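Local structure of DUF3201 domain-containing protein (Pyrococcus furiosus, 1YB3) at residues E92-E97 / E143-E148. The protein is of unknown function and represents the DUF3201 family in a hyperthermophilic archaeon. Sequence-based numbering, arbitrary orientation.
Sequences EELSKE and EMINFE
Leu94 makes the apolar part of this contact with one methyl, CD1. Leu94 CD1 lies 3.8 Å from Ile145 CB and equally near Ile145 CG1. Leu94 CD1 also meets the edge of the Phe147 ring, in its plane, 3.9 Å from Phe147 CZ. Leu94 CG stands anti to the carbonyl carbon (chi1 -57°), and the extended chi2 carries CD1 toward strand 144-150. Ile145 and Phe147, two residues apart on the strand, both present the same sheet face to Leu94. Trp134 of helix 130-138 packs on Leu94 and Ile137 on Ile145, and Phe98 packs edge-to-face with Phe147.

The acidic part lies at the exposed end. Glu92 and Glu143 bring their carboxylates together, with Glu92 OE1 2.7 Å from Glu143 OE2. Both chains bend at chi2 to reach this position, and the two planes lie 28° apart.

Strand 144-150 pairs with strand 82-90, and residues 92-95 lead from that strand into helix 96-105. The contact thus packs this connection over the sheet. Its chemistry implies a buried apolar core beside an acid pair in which one carboxyl group probably holds a proton, since two charged carboxylates would be expected to repel at this spacing.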
ATOM      1  N   GLU A  92      -6.628   1.554  17.611  1.00 32.69           N
ATOM      2  CA  GLU A  92      -6.591   0.918  18.942  1.00 34.07           C
ATOM      3  C   GLU A  92      -5.915  -0.458  18.940  1.00 32.80           C
ATOM      4  O   GLU A  92      -5.525  -0.956  19.991  1.00 33.45           O
ATOM      5  CB  GLU A  92      -7.992   0.840  19.575  1.00 35.51           C
ATOM      6  CG  GLU A  92      -8.966  -0.125  18.902  1.00 40.09           C
ATOM      7  CD  GLU A  92      -9.815   0.525  17.813  1.00 43.13           C
ATOM      8  OE1 GLU A  92      -9.549   1.693  17.425  1.00 43.58           O
ATOM      9  OE2 GLU A  92     -10.763  -0.147  17.343  1.00 45.60           O
ATOM     10  N   GLU A  93      -5.777  -1.056  17.755  1.00 32.40           N
ATOM     11  CA  GLU A  93      -5.082  -2.338  17.600  1.00 32.42           C
ATOM     12  C   GLU A  93      -3.573  -2.173  17.456  1.00 29.37           C
ATOM     13  O   GLU A  93      -2.815  -3.133  17.600  1.00 27.72           O
ATOM     14  CB  GLU A  93      -5.627  -3.098  16.385  1.00 33.96           C
ATOM     15  CG  GLU A  93      -6.991  -3.717  16.609  1.00 38.84           C
ATOM     16  CD  GLU A  93      -7.504  -4.484  15.391  1.00 41.04           C
ATOM     17  OE1 GLU A  93      -6.693  -4.816  14.489  1.00 44.20           O
ATOM     18  OE2 GLU A  93      -8.732  -4.758  15.342  1.00 45.71           O
ATOM     19  N   LEU A  94      -3.136  -0.957  17.145  1.00 26.38           N
ATOM     20  CA  LEU A  94      -1.726  -0.712  16.897  1.00 25.62           C
ATOM     21  C   LEU A  94      -0.939  -0.414  18.169  1.00 29.32           C
ATOM     22  O   LEU A  94      -1.504  -0.312  19.265  1.00 30.12           O
ATOM     23  CB  LEU A  94      -1.560   0.414  15.872  1.00 23.16           C
ATOM     24  CG  LEU A  94      -2.263   0.130  14.542  1.00 23.92           C
ATOM     25  CD1 LEU A  94      -2.216   1.364  13.682  1.00 26.28           C
ATOM     26  CD2 LEU A  94      -1.661  -1.087  13.819  1.00 25.66           C
ATOM     27  N   SER A  95       0.374  -0.295  18.013  1.00 29.98           N
ATOM     28  CA  SER A  95       1.261  -0.043  19.131  1.00 32.23           C
ATOM     29  C   SER A  95       2.507   0.612  18.579  1.00 32.59           C
ATOM     30  O   SER A  95       2.797   0.485  17.381  1.00 28.97           O
ATOM     31  CB  SER A  95       1.614  -1.361  19.833  1.00 32.29           C
ATOM     32  OG  SER A  95       2.294  -2.240  18.952  1.00 32.53           O
ATOM     33  N   LYS A  96       3.243   1.304  19.450  1.00 32.50           N
ATOM     34  CA  LYS A  96       4.493   1.941  19.073  1.00 33.32           C
ATOM     35  C   LYS A  96       5.461   0.933  18.446  1.00 30.19           C
ATOM     36  O   LYS A  96       6.110   1.240  17.440  1.00 29.85           O
ATOM     37  CB  LYS A  96       5.127   2.634  20.292  1.00 36.76           C
ATOM     38  CG  LYS A  96       6.468   3.318  20.030  1.00 38.69           C
ATOM     39  CD  LYS A  96       7.024   3.890  21.341  1.00 38.49           C
ATOM     40  CE  LYS A  96       8.531   3.703  21.442  1.00 43.59           C
ATOM     41  NZ  LYS A  96       9.078   4.047  22.800  1.00 45.63           N
ATOM     42  N   GLU A  97       5.536  -0.270  19.021  1.00 31.07           N
ATOM     43  CA  GLU A  97       6.475  -1.290  18.524  1.00 30.03           C
ATOM     44  C   GLU A  97       6.146  -1.768  17.107  1.00 27.06           C
ATOM     45  O   GLU A  97       7.050  -1.960  16.295  1.00 27.13           O
ATOM     46  CB  GLU A  97       6.613  -2.488  19.470  0.65 32.52           C
ATOM     47  CG  GLU A  97       7.929  -3.247  19.235  0.65 35.01           C
ATOM     48  CD  GLU A  97       8.057  -4.520  20.043  0.65 36.24           C
ATOM     49  OE1 GLU A  97       7.357  -4.666  21.069  0.65 39.41           O
ATOM     50  OE2 GLU A  97       8.877  -5.379  19.650  0.65 38.50           O
ATOM     51  N   GLU A 143      -9.058   7.303  12.813  1.00 33.40           N
ATOM     52  CA  GLU A 143      -9.371   5.994  13.394  1.00 33.31           C
ATOM     53  C   GLU A 143      -8.677   4.829  12.666  1.00 30.49           C
ATOM     54  O   GLU A 143      -8.201   3.896  13.311  1.00 32.14           O
ATOM     55  CB  GLU A 143     -10.888   5.777  13.445  1.00 36.60           C
ATOM     56  CG  GLU A 143     -11.362   4.342  13.745  1.00 41.65           C
ATOM     57  CD  GLU A 143     -10.846   3.772  15.069  1.00 43.96           C
ATOM     58  OE1 GLU A 143     -10.346   4.540  15.933  1.00 44.51           O
ATOM     59  OE2 GLU A 143     -10.951   2.538  15.243  1.00 44.32           O
HETATM   60  N   MSE A 144      -8.639   4.891  11.339  1.00 28.66           N
HETATM   61  CA  MSE A 144      -8.011   3.828  10.523  1.00 26.05           C
HETATM   62  C   MSE A 144      -6.652   4.318  10.034  1.00 26.54           C
HETATM   63  O   MSE A 144      -6.549   5.421   9.473  1.00 25.32           O
HETATM   64  CB  MSE A 144      -8.905   3.468   9.327  1.00 29.59           C
HETATM   65  CG  MSE A 144     -10.300   2.961   9.705  1.00 35.63           C
HETATM   66 SE   MSE A 144     -10.214   1.290  10.722  1.00 46.66          SE
HETATM   67  CE  MSE A 144      -9.183   0.267   9.458  1.00 38.54           C
ATOM     68  N   ILE A 145      -5.607   3.520  10.256  1.00 20.77           N
ATOM     69  CA  ILE A 145      -4.258   3.889   9.836  1.00 16.89           C
ATOM     70  C   ILE A 145      -3.827   2.937   8.728  1.00 20.43           C
ATOM     71  O   ILE A 145      -3.895   1.720   8.905  1.00 19.61           O
ATOM     72  CB  ILE A 145      -3.227   3.807  11.001  1.00 19.57           C
ATOM     73  CG1 ILE A 145      -3.733   4.531  12.279  1.00 22.07           C
ATOM     74  CG2 ILE A 145      -1.823   4.273  10.557  1.00 19.75           C
ATOM     75  CD1 ILE A 145      -4.179   6.012  12.077  1.00 23.89           C
ATOM     76  N   ASN A 146      -3.391   3.505   7.604  1.00 17.20           N
ATOM     77  CA  ASN A 146      -2.979   2.745   6.429  1.00 18.54           C
ATOM     78  C   ASN A 146      -1.472   2.653   6.330  1.00 16.16           C
ATOM     79  O   ASN A 146      -0.751   3.641   6.569  1.00 17.24           O
ATOM     80  CB  ASN A 146      -3.498   3.404   5.153  1.00 20.37           C
ATOM     81  CG  ASN A 146      -4.993   3.381   5.055  1.00 22.92           C
ATOM     82  OD1 ASN A 146      -5.575   2.427   4.568  1.00 23.74           O
ATOM     83  ND2 ASN A 146      -5.634   4.458   5.503  1.00 25.98           N
ATOM     84  N   PHE A 147      -0.985   1.461   5.943  1.00 15.17           N
ATOM     85  CA  PHE A 147       0.433   1.193   5.751  1.00 15.54           C
ATOM     86  C   PHE A 147       0.572   0.732   4.315  1.00 16.01           C
ATOM     87  O   PHE A 147       0.066  -0.331   3.968  1.00 15.94           O
ATOM     88  CB  PHE A 147       0.877   0.066   6.697  1.00 17.47           C
ATOM     89  CG  PHE A 147       0.726   0.429   8.148  1.00 15.32           C
ATOM     90  CD1 PHE A 147       1.819   0.904   8.880  1.00 18.81           C
ATOM     91  CD2 PHE A 147      -0.545   0.373   8.759  1.00 15.64           C
ATOM     92  CE1 PHE A 147       1.664   1.297  10.228  1.00 18.28           C
ATOM     93  CE2 PHE A 147      -0.720   0.764  10.085  1.00 16.71           C
ATOM     94  CZ  PHE A 147       0.394   1.229  10.826  1.00 18.97           C
ATOM     95  N   GLU A 148       1.187   1.567   3.477  1.00 15.95           N
ATOM     96  CA  GLU A 148       1.335   1.299   2.041  1.00 16.39           C
ATOM     97  C   GLU A 148       2.805   1.069   1.683  1.00 15.20           C
ATOM     98  O   GLU A 148       3.676   1.842   2.079  1.00 18.03           O
ATOM     99  CB  GLU A 148       0.772   2.464   1.173  1.00 15.46           C
ATOM    100  CG  GLU A 148       1.122   2.303  -0.301  1.00 16.43           C
ATOM    101  CD  GLU A 148       0.528   3.388  -1.218  1.00 18.64           C
ATOM    102  OE1 GLU A 148      -0.493   3.999  -0.826  1.00 21.24           O
ATOM    103  OE2 GLU A 148       1.067   3.609  -2.324  1.00 22.08           O
TER